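Local coordinates for protein lipoteichoic acid primase (Listeria monocytogenes, PDB 4UOP) that belongs by sequence to the sulfatase family and carries a bound magnesium ion in its extracellular catalytic domain, at residues S138-L143 and P168-D173; N156-Y161 and F175-F180; A309-D314 and M388-E393; S381-S386 and T401-T406. One frame throughout, in Å; residues are numbered along the deposited sequence.

Contact 1: residues S138-L143 and P168-D173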
# COMPACT_ATOMS: atom_id res chain seq x y z
N SER B 138 11.31 14.02 16.45
CA SER B 138 12.24 13.33 15.58
C SER B 138 13.66 13.43 16.06
O SER B 138 13.99 14.17 17.00
CB SER B 138 12.16 13.92 14.18
OG SER B 138 12.84 15.16 14.12
N MET B 139 14.52 12.67 15.39
CA MET B 139 15.95 12.70 15.64
C MET B 139 16.56 14.06 15.31
O MET B 139 17.29 14.61 16.13
CB MET B 139 16.66 11.55 14.88
CG MET B 139 18.17 11.62 14.89
SD MET B 139 18.96 10.01 14.77
CE MET B 139 18.38 9.46 13.17
N PRO B 140 16.31 14.60 14.09
CA PRO B 140 16.88 15.93 13.81
C PRO B 140 16.34 17.03 14.73
O PRO B 140 17.08 17.93 15.11
CB PRO B 140 16.48 16.19 12.34
CG PRO B 140 15.48 15.16 12.00
CD PRO B 140 15.73 13.99 12.88
N ARG B 141 15.07 16.95 15.10
CA ARG B 141 14.50 17.94 15.99
C ARG B 141 15.16 17.87 17.37
O ARG B 141 15.58 18.89 17.92
CB ARG B 141 12.99 17.74 16.11
CG ARG B 141 12.29 18.81 16.94
CD ARG B 141 10.78 18.59 17.00
NE ARG B 141 10.18 18.52 15.66
CZ ARG B 141 9.92 19.56 14.88
NH1 ARG B 141 10.21 20.81 15.27
NH2 ARG B 141 9.39 19.37 13.69
N LEU B 142 15.31 16.66 17.91
CA LEU B 142 15.96 16.48 19.20
C LEU B 142 17.43 16.92 19.15
O LEU B 142 17.92 17.54 20.08
CB LEU B 142 15.84 15.03 19.67
CG LEU B 142 16.44 14.69 21.03
CD1 LEU B 142 15.89 15.60 22.12
CD2 LEU B 142 16.14 13.24 21.35
N LEU B 143 18.14 16.59 18.07
CA LEU B 143 19.53 17.00 17.96
C LEU B 143 19.66 18.52 17.84
O LEU B 143 20.60 19.10 18.38
CB LEU B 143 20.22 16.30 16.79
CG LEU B 143 20.47 14.80 17.01
CD1 LEU B 143 21.05 14.18 15.74
CD2 LEU B 143 21.38 14.57 18.20
N PRO B 168 11.02 19.68 6.66
CA PRO B 168 10.59 20.68 7.65
C PRO B 168 9.72 20.12 8.77
O PRO B 168 9.89 20.50 9.92
CB PRO B 168 9.77 21.68 6.82
CG PRO B 168 10.27 21.54 5.44
CD PRO B 168 10.75 20.13 5.28
N ALA B 169 8.80 19.21 8.42
CA ALA B 169 7.95 18.57 9.42
C ALA B 169 8.75 17.87 10.51
O ALA B 169 8.37 17.92 11.68
CB ALA B 169 6.99 17.59 8.76
N VAL B 170 9.84 17.19 10.13
CA VAL B 170 10.68 16.53 11.14
C VAL B 170 11.75 17.44 11.72
O VAL B 170 12.49 17.03 12.60
CB VAL B 170 11.32 15.20 10.65
CG1 VAL B 170 10.25 14.15 10.40
CG2 VAL B 170 12.20 15.39 9.42
N GLY B 171 11.84 18.67 11.23
CA GLY B 171 12.70 19.66 11.84
C GLY B 171 14.14 19.65 11.39
O GLY B 171 15.00 20.10 12.13
N PHE B 172 14.42 19.17 10.17
CA PHE B 172 15.72 19.40 9.57
C PHE B 172 15.88 20.91 9.36
O PHE B 172 14.95 21.56 8.89
CB PHE B 172 15.90 18.66 8.22
CG PHE B 172 16.38 17.23 8.36
CD1 PHE B 172 17.69 16.95 8.73
CD2 PHE B 172 15.54 16.17 8.08
CE1 PHE B 172 18.13 15.66 8.86
CE2 PHE B 172 15.98 14.86 8.20
CZ PHE B 172 17.28 14.60 8.59
N ASP B 173 17.04 21.46 9.69
CA ASP B 173 17.32 22.88 9.42
C ASP B 173 17.33 23.17 7.92
O ASP B 173 16.85 24.23 7.47
CB ASP B 173 18.67 23.30 10.00
CG ASP B 173 18.65 23.38 11.51
OD1 ASP B 173 17.70 23.94 12.07
OD2 ASP B 173 19.61 22.89 12.14
O HOH W 1 17.35 20.40 13.63

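Contact 2: residues N156-Y161 and F175-F180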
# COMPACT_ATOMS: atom_id res chain seq x y z
N ASN B 156 18.14 13.95 -6.09
CA ASN B 156 16.89 14.14 -6.82
C ASN B 156 16.05 15.31 -6.28
O ASN B 156 16.37 15.90 -5.24
CB ASN B 156 16.06 12.85 -6.78
CG ASN B 156 15.30 12.60 -8.06
OD1 ASN B 156 15.13 13.50 -8.90
ND2 ASN B 156 14.81 11.37 -8.22
N ASP B 157 14.98 15.64 -6.99
CA ASP B 157 14.12 16.77 -6.62
C ASP B 157 13.31 16.46 -5.36
O ASP B 157 12.73 15.39 -5.24
CB ASP B 157 13.18 17.13 -7.77
CG ASP B 157 13.93 17.68 -8.99
OD1 ASP B 157 14.41 18.84 -8.94
OD2 ASP B 157 14.04 16.96 -10.01
N ALA B 158 13.26 17.40 -4.43
CA ALA B 158 12.63 17.19 -3.13
C ALA B 158 11.10 17.15 -3.18
O ALA B 158 10.47 16.80 -2.19
CB ALA B 158 13.08 18.25 -2.14
N SER B 159 10.50 17.48 -4.33
CA SER B 159 9.07 17.19 -4.51
C SER B 159 8.74 15.69 -4.39
O SER B 159 7.62 15.33 -4.01
CB SER B 159 8.57 17.72 -5.86
OG SER B 159 9.29 17.12 -6.93
N PHE B 160 9.69 14.81 -4.71
CA PHE B 160 9.48 13.35 -4.60
C PHE B 160 9.10 12.95 -3.17
O PHE B 160 9.80 13.30 -2.21
CB PHE B 160 10.74 12.55 -4.95
CG PHE B 160 10.87 12.11 -6.37
CD1 PHE B 160 11.52 12.91 -7.30
CD2 PHE B 160 10.46 10.84 -6.75
CE1 PHE B 160 11.69 12.48 -8.61
CE2 PHE B 160 10.63 10.40 -8.05
CZ PHE B 160 11.25 11.22 -8.99
N TYR B 161 8.02 12.20 -3.06
CA TYR B 161 7.50 11.71 -1.78
C TYR B 161 7.21 12.83 -0.77
O TYR B 161 7.20 12.58 0.44
CB TYR B 161 8.46 10.70 -1.14
CG TYR B 161 9.07 9.71 -2.11
CD1 TYR B 161 8.27 8.97 -2.97
CD2 TYR B 161 10.45 9.51 -2.15
CE1 TYR B 161 8.83 8.06 -3.86
CE2 TYR B 161 11.02 8.60 -3.04
CZ TYR B 161 10.21 7.88 -3.89
OH TYR B 161 10.80 6.98 -4.76
N PHE B 175 17.51 21.09 3.74
CA PHE B 175 17.69 19.95 2.86
C PHE B 175 18.32 20.43 1.57
O PHE B 175 18.01 21.52 1.08
CB PHE B 175 16.39 19.17 2.61
CG PHE B 175 15.32 19.97 1.96
CD1 PHE B 175 15.26 20.06 0.58
CD2 PHE B 175 14.36 20.62 2.71
CE1 PHE B 175 14.26 20.80 -0.04
CE2 PHE B 175 13.35 21.37 2.10
CZ PHE B 175 13.31 21.45 0.72
N TYR B 176 19.23 19.62 1.05
CA TYR B 176 19.93 19.91 -0.19
C TYR B 176 19.42 18.92 -1.22
O TYR B 176 19.58 17.71 -1.04
CB TYR B 176 21.42 19.73 0.00
CG TYR B 176 22.07 20.68 0.98
CD1 TYR B 176 21.99 20.47 2.35
CD2 TYR B 176 22.79 21.80 0.53
CE1 TYR B 176 22.60 21.33 3.24
CE2 TYR B 176 23.41 22.66 1.41
CZ TYR B 176 23.30 22.43 2.77
OH TYR B 176 23.92 23.28 3.65
N ASP B 177 18.82 19.42 -2.29
CA ASP B 177 18.20 18.56 -3.29
C ASP B 177 18.81 18.82 -4.67
O ASP B 177 19.87 19.43 -4.79
CB ASP B 177 16.67 18.72 -3.26
CG ASP B 177 16.18 19.94 -4.03
OD1 ASP B 177 16.94 20.91 -4.19
OD2 ASP B 177 15.01 19.91 -4.48
N ARG B 178 18.14 18.34 -5.71
CA ARG B 178 18.70 18.46 -7.07
C ARG B 178 19.20 19.88 -7.41
O ARG B 178 20.25 20.01 -8.01
CB ARG B 178 17.69 18.02 -8.11
CG ARG B 178 18.34 17.81 -9.47
CD ARG B 178 17.32 17.43 -10.52
NE ARG B 178 17.97 16.73 -11.63
CZ ARG B 178 17.82 15.44 -11.91
NH1 ARG B 178 17.01 14.66 -11.18
NH2 ARG B 178 18.47 14.93 -12.95
N LYS B 179 18.44 20.90 -7.03
CA LYS B 179 18.85 22.32 -7.27
C LYS B 179 20.26 22.62 -6.80
O LYS B 179 21.00 23.37 -7.45
CB LYS B 179 17.89 23.29 -6.56
CG LYS B 179 16.49 23.34 -7.14
CD LYS B 179 15.74 24.59 -6.69
CE LYS B 179 15.66 24.71 -5.17
NZ LYS B 179 15.10 23.50 -4.51
N PHE B 180 20.64 22.03 -5.67
CA PHE B 180 21.98 22.20 -5.14
C PHE B 180 23.03 21.41 -5.91
O PHE B 180 24.15 21.89 -6.09
CB PHE B 180 22.02 21.79 -3.65
CG PHE B 180 23.39 21.75 -3.07
CD1 PHE B 180 24.05 22.93 -2.74
CD2 PHE B 180 24.04 20.55 -2.87
CE1 PHE B 180 25.31 22.90 -2.20
CE2 PHE B 180 25.32 20.51 -2.35
CZ PHE B 180 25.95 21.69 -2.01

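Contact 3: residues A309-D314 and M388-E393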
# COMPACT_ATOMS: atom_id res chain seq x y z
N ALA B 309 14.33 -18.69 6.34
CA ALA B 309 12.95 -18.32 6.45
C ALA B 309 12.77 -17.13 5.53
O ALA B 309 13.65 -16.28 5.45
CB ALA B 309 12.61 -17.93 7.88
N GLU B 310 11.66 -17.09 4.80
CA GLU B 310 11.38 -15.94 3.95
C GLU B 310 10.08 -15.28 4.39
O GLU B 310 9.15 -15.96 4.83
CB GLU B 310 11.39 -16.30 2.45
CG GLU B 310 12.77 -16.70 1.89
CD GLU B 310 13.72 -15.54 1.50
OE1 GLU B 310 13.63 -14.37 2.01
OE2 GLU B 310 14.63 -15.82 0.66
N PRO B 311 10.01 -13.95 4.30
CA PRO B 311 11.00 -13.08 3.65
C PRO B 311 12.14 -12.58 4.55
O PRO B 311 12.84 -11.64 4.17
CB PRO B 311 10.15 -11.91 3.19
CG PRO B 311 9.15 -11.77 4.28
CD PRO B 311 8.82 -13.18 4.71
N ALA B 312 12.34 -13.23 5.70
CA ALA B 312 13.34 -12.81 6.65
C ALA B 312 14.70 -12.64 6.02
O ALA B 312 15.35 -11.62 6.25
CB ALA B 312 13.43 -13.80 7.82
N ASP B 313 15.15 -13.60 5.22
CA ASP B 313 16.51 -13.52 4.71
C ASP B 313 16.71 -12.28 3.85
O ASP B 313 17.70 -11.59 4.03
CB ASP B 313 16.93 -14.73 3.90
CG ASP B 313 18.44 -14.80 3.74
OD1 ASP B 313 19.17 -14.64 4.75
OD2 ASP B 313 18.91 -14.99 2.60
N ASP B 314 15.79 -12.01 2.92
CA ASP B 314 15.89 -10.84 2.03
C ASP B 314 15.68 -9.52 2.73
O ASP B 314 16.25 -8.51 2.33
CB ASP B 314 14.86 -10.93 0.89
CG ASP B 314 15.26 -11.94 -0.19
OD1 ASP B 314 16.43 -12.33 -0.28
OD2 ASP B 314 14.37 -12.30 -0.97
N MET B 388 11.15 -16.11 12.90
CA MET B 388 10.13 -15.19 12.41
C MET B 388 8.75 -15.79 12.63
O MET B 388 8.58 -17.01 12.59
CB MET B 388 10.33 -14.86 10.92
CG MET B 388 10.11 -15.95 9.90
SD MET B 388 9.75 -15.24 8.26
CE MET B 388 8.05 -14.76 8.44
N TYR B 389 7.78 -14.94 12.94
CA TYR B 389 6.40 -15.35 13.03
C TYR B 389 5.55 -14.61 12.01
O TYR B 389 5.74 -13.42 11.80
CB TYR B 389 5.83 -15.12 14.44
CG TYR B 389 4.36 -15.43 14.44
CD1 TYR B 389 3.92 -16.74 14.43
CD2 TYR B 389 3.42 -14.42 14.35
CE1 TYR B 389 2.58 -17.04 14.38
CE2 TYR B 389 2.06 -14.71 14.31
CZ TYR B 389 1.65 -16.03 14.32
OH TYR B 389 0.31 -16.34 14.25
N GLN B 390 4.62 -15.33 11.39
CA GLN B 390 3.66 -14.73 10.47
C GLN B 390 2.28 -15.34 10.71
O GLN B 390 2.13 -16.56 10.66
CB GLN B 390 4.10 -14.98 9.03
CG GLN B 390 3.29 -14.25 7.97
CD GLN B 390 3.74 -14.58 6.55
OE1 GLN B 390 2.92 -14.66 5.63
NE2 GLN B 390 5.04 -14.78 6.38
N PRO B 391 1.27 -14.51 11.00
CA PRO B 391 -0.07 -15.07 11.16
C PRO B 391 -0.71 -15.40 9.83
O PRO B 391 -0.17 -15.04 8.77
CB PRO B 391 -0.83 -13.93 11.85
CG PRO B 391 -0.17 -12.70 11.34
CD PRO B 391 1.29 -13.05 11.20
N ASP B 392 -1.83 -16.10 9.90
CA ASP B 392 -2.64 -16.37 8.71
C ASP B 392 -4.07 -15.84 9.00
O ASP B 392 -4.23 -14.64 9.20
CB ASP B 392 -2.59 -17.86 8.35
CG ASP B 392 -3.05 -18.13 6.93
OD1 ASP B 392 -3.60 -17.21 6.28
OD2 ASP B 392 -2.85 -19.27 6.45
N GLU B 393 -5.07 -16.71 9.06
CA GLU B 393 -6.44 -16.28 9.38
C GLU B 393 -6.52 -15.84 10.84
O GLU B 393 -7.36 -15.02 11.20
CB GLU B 393 -7.46 -17.40 9.15
CG GLU B 393 -7.39 -18.08 7.79
CD GLU B 393 -6.63 -19.39 7.80
OE1 GLU B 393 -6.86 -20.22 8.71
OE2 GLU B 393 -5.80 -19.61 6.89

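Contact 4: residues S381-S386 and T401-T406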
# COMPACT_ATOMS: atom_id res chain seq x y z
N SER B 381 3.08 -9.90 12.23
CA SER B 381 4.31 -10.53 11.80
C SER B 381 5.49 -9.85 12.46
O SER B 381 5.49 -8.63 12.62
CB SER B 381 4.48 -10.41 10.29
OG SER B 381 3.46 -11.05 9.58
N TYR B 382 6.52 -10.63 12.81
CA TYR B 382 7.74 -10.06 13.39
C TYR B 382 8.97 -10.96 13.25
O TYR B 382 8.84 -12.19 13.08
CB TYR B 382 7.53 -9.71 14.87
CG TYR B 382 7.23 -10.90 15.73
CD1 TYR B 382 8.24 -11.66 16.26
CD2 TYR B 382 5.91 -11.27 16.00
CE1 TYR B 382 7.97 -12.77 17.04
CE2 TYR B 382 5.63 -12.39 16.78
CZ TYR B 382 6.67 -13.12 17.30
OH TYR B 382 6.43 -14.23 18.08
N PHE B 383 10.14 -10.34 13.33
CA PHE B 383 11.43 -11.04 13.33
C PHE B 383 12.11 -10.93 14.69
O PHE B 383 12.19 -9.84 15.23
CB PHE B 383 12.39 -10.42 12.32
CG PHE B 383 11.87 -10.34 10.92
CD1 PHE B 383 11.36 -11.45 10.29
CD2 PHE B 383 11.98 -9.16 10.20
CE1 PHE B 383 10.91 -11.38 8.97
CE2 PHE B 383 11.55 -9.08 8.89
CZ PHE B 383 11.01 -10.19 8.27
N THR B 384 12.62 -12.04 15.22
CA THR B 384 13.47 -12.00 16.42
C THR B 384 14.90 -12.35 16.05
O THR B 384 15.21 -12.46 14.86
CB THR B 384 12.96 -12.95 17.53
OG1 THR B 384 13.37 -14.30 17.25
CG2 THR B 384 11.47 -12.88 17.68
N ASN B 385 15.77 -12.54 17.03
CA ASN B 385 17.12 -13.03 16.74
C ASN B 385 17.23 -14.53 16.39
O ASN B 385 18.29 -14.98 15.96
CB ASN B 385 18.10 -12.70 17.87
CG ASN B 385 17.73 -13.34 19.20
OD1 ASN B 385 17.18 -14.43 19.25
ND2 ASN B 385 18.03 -12.65 20.28
N SER B 386 16.15 -15.28 16.54
CA SER B 386 16.19 -16.70 16.23
C SER B 386 15.03 -17.23 15.40
O SER B 386 15.11 -18.36 14.91
CB SER B 386 16.28 -17.49 17.53
OG SER B 386 15.07 -17.37 18.25
N THR B 401 8.90 -19.82 12.29
CA THR B 401 9.96 -20.55 11.63
C THR B 401 11.29 -20.09 12.18
O THR B 401 11.62 -18.90 12.11
CB THR B 401 9.91 -20.29 10.11
OG1 THR B 401 8.62 -20.65 9.61
CG2 THR B 401 10.96 -21.11 9.38
N ASN B 402 12.02 -21.02 12.79
CA ASN B 402 13.37 -20.76 13.24
C ASN B 402 14.27 -20.45 12.06
O ASN B 402 14.04 -20.92 10.96
CB ASN B 402 13.95 -21.98 13.97
CG ASN B 402 13.24 -22.26 15.28
OD1 ASN B 402 13.02 -21.36 16.08
ND2 ASN B 402 12.88 -23.52 15.50
N TYR B 403 15.33 -19.70 12.31
CA TYR B 403 16.24 -19.32 11.23
C TYR B 403 17.10 -20.45 10.68
O TYR B 403 17.70 -20.30 9.62
CB TYR B 403 17.10 -18.14 11.66
CG TYR B 403 16.33 -16.86 11.88
CD1 TYR B 403 15.13 -16.60 11.22
CD2 TYR B 403 16.82 -15.89 12.73
CE1 TYR B 403 14.43 -15.42 11.43
CE2 TYR B 403 16.14 -14.71 12.94
CZ TYR B 403 14.96 -14.47 12.29
OH TYR B 403 14.30 -13.28 12.52
N ASP B 404 17.15 -21.59 11.38
CA ASP B 404 17.71 -22.81 10.78
C ASP B 404 16.72 -23.56 9.88
O ASP B 404 17.07 -24.61 9.32
CB ASP B 404 18.29 -23.75 11.86
CG ASP B 404 17.21 -24.32 12.82
OD1 ASP B 404 16.00 -24.07 12.63
OD2 ASP B 404 17.61 -25.04 13.77
N GLY B 405 15.51 -23.03 9.72
CA GLY B 405 14.50 -23.62 8.84
C GLY B 405 13.46 -24.50 9.52
O GLY B 405 12.44 -24.85 8.91
N THR B 406 13.70 -24.86 10.77
CA THR B 406 12.78 -25.74 11.50
C THR B 406 11.58 -24.97 12.01
O THR B 406 11.63 -23.76 12.23
CB THR B 406 13.47 -26.45 12.67
OG1 THR B 406 13.93 -25.49 13.63
CG2 THR B 406 14.65 -27.28 12.17
O HOH W 2 14.00 -20.07 18.43
O HOH W 3 16.99 -20.86 14.78

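Contact 1: residues S138-L143 and P168-D173
Ser138, Pro140 and Arg141, at the start of helix 139-144, pack against Val170, Gly171 and Phe172, where the chain leaves helix 163-169; this is a largely buried meeting of two helix ends beside the mixed sheet. Ser138 OG caps its own helix, accepting from Arg141 N at 3.0 Å. The same hydroxyl is placed to donate to Val170 O, which would join the N-cap of one helix to the exit of the other, but the modelled separation of 2.4 Å is doubtfully short. Pro140 supplies the apolar part. Its CG sits almost centrally over one face of the Phe172 ring, 3.9 Å from the centroid and 11° off the normal, a CH-pi contact, while Tyr116 meets this ring edge-to-face. Helix 163-169 is the connection of a beta-alpha-beta crossover between the adjacent parallel strands 149-153 and 174-176, and it ends in a Schellman motif. There Gly171 takes positive phi and turns the chain toward the second strand. Arg141 reaches along this turn: its chain runs extended from the backbone, then bends at chi3 (-56°), bringing one face of the guanidinium over Gly171 CA. NH2 of Arg141 meets Ala169 O near the guanidinium plane at 2.7 Å, but the N-H points poorly (127°) and the bond is weak; NE has a separate partner, Ile136 O. A water bridges the two backbones, donating to Pro140 O at 2.9 Å and to Gly171 O at 2.8 Å.

Contact 2: residues N156-Y161 and F175-F180
Asp177 and Arg178 face the loop 156-161 at the point where strand 174-176 gives way to helix 178-181, in the alpha/beta part of the sulfatase-like fold. Asp177, the N-cap of that helix, splits its carboxylate between the loop and its own helix. OD2 of Asp177 turns its anti lone pair to Ala158 N at 3.1 Å, within the type I turn from Asp157 to Phe160, while OD1 accepts weakly from Lys179 N and forms a salt bridge with Lys179 NZ. Arg178 extends from CG to NE and passes the Asp157 carboxylate at a slant, although the carboxylate plane is only 17° from that of the guanidinium. Contact there is mainly with the aliphatic shaft, Asp157 OD2 lying 3.4 Å from Arg178 CD, and the salt bridge from Asp157 OD2 to Arg178 NH1 is long at 3.9 Å. The Asn156 amide is turned 64° against the same guanidinium, with OD1 at its edge. The guanidinium is anchored more firmly by Phe189 O and Asp183. The apolar part is Ala158 CB against Phe175 CE1, 3.5 Å apart. The backbones are joined by Arg178 N donating to Asn156 O at 3.1 Å.

Contact 3: residues A309-D314 and M388-E393
The five-stranded antiparallel sheet near the C-terminal end of the chain meets the main sulfatase-like part here, where Met388 on its central strand, 387-390, lies against Ala309, Pro311 and Ala312 just before and at the start of the short helix 312-315. The contact is small and apolar for the most part, with no hydrogen bond between the two segments. Met388 carries nearly all of it. With chi1 at 68°, its CG leaves the strand between the backbone N and the carbonyl carbon, and the chain then bends at chi3 (-78°), so that three successive atoms meet different neighbours. CG of Met388 packs on Ala309 CB at 3.8 Å. SD of Met388 faces Ala312 CB at 4.0 Å and also comes to 3.6 Å from Glu310 O. The peptide bond before Pro311 is cis, giving a sharp reversal that leaves the proline ring beside the methyl of the methionine. Phe383, on the neighbouring strand, touches both Met388 and Ala312, and Met377 covers Met388 and Pro311 from a loop. Gln390, two residues along the strand, packs on Phe189 of the second subunit, and its NE2 comes only to 4.4 Å of Pro311 CD. The Met388 side chain crosses that of Pro311 at about a right angle, with Met388 CE 4.1 Å from Pro311 CD.

Contact 4: residues S381-S386 and T401-T406
Tyr403, in the turn that follows strand 399-402, lies against residues 383-386, the end of strand 381-383 and the hairpin loop leading into strand 387-390. Strands 381-383 and 399-402 flank strand 387-390 in the C-terminal antiparallel sheet, so the contact joins loops at one end of the sheet across the intervening strand. The tight part is the Tyr403 ring. Its CG stands beside the backbone N and anti to the carbonyl carbon (chi1 -66°), and from there the ring reaches along the loop backbone. One face carries Ser386 C near its rim, and Thr384 O lies at the edge, near the ring plane. Tyr403 OH donates to Thr384 O at 2.6 Å and lies 3.4 Å from Phe383 CB, the two aromatic side chains crossing at about a right angle. Tyr403 N donates to Ser386 O at 2.9 Å, so the residue is gripped at both ends. The loop is itself folded by an ST turn, Ser386 N donating to Thr384 OG1 at 3.0 Å. The Asn402 side is looser and watery. One water links Ser386 OG with Asn402 OD1, which it donates to, and another donates to Ser386 O and accepts only weakly from Asp404 N. Overlapping the type I turn from Asn402 to Gly405 is an Asx turn at Asp404, in the exposed part of the chain from Asp404 to Thr406. Asp404 OD1 accepts from Thr406 N at 3.1 Å, and Thr406 OG1 meets Asp404 OD1 on the syn side at 2.7 Å.

Contacts 1 and 2 share the alpha/beta part of the fold and hold the same crossover: helix 163-169 ends in contact 1 and strand 174-176 runs into contact 2, Pro168 CD touching Phe175 CE2. Contact 1 is the more buried and mixes capping with ring packing, whereas contact 2, partly buried, relies mainly on charged and backbone groups. Contacts 3 and 4, on the opposite side of the chain's centre and both partly buried, reach one antiparallel sheet, whose strand 387-390 pairs with both strands of contact 4 and in contact 3 packs against the start of helix 312-315. Contact 3 is mainly apolar, without a hydrogen bond across it; contact 4 joins loops through hydrogen bonds and water. The two pairs lie more than 30 Å apart, centre to centre.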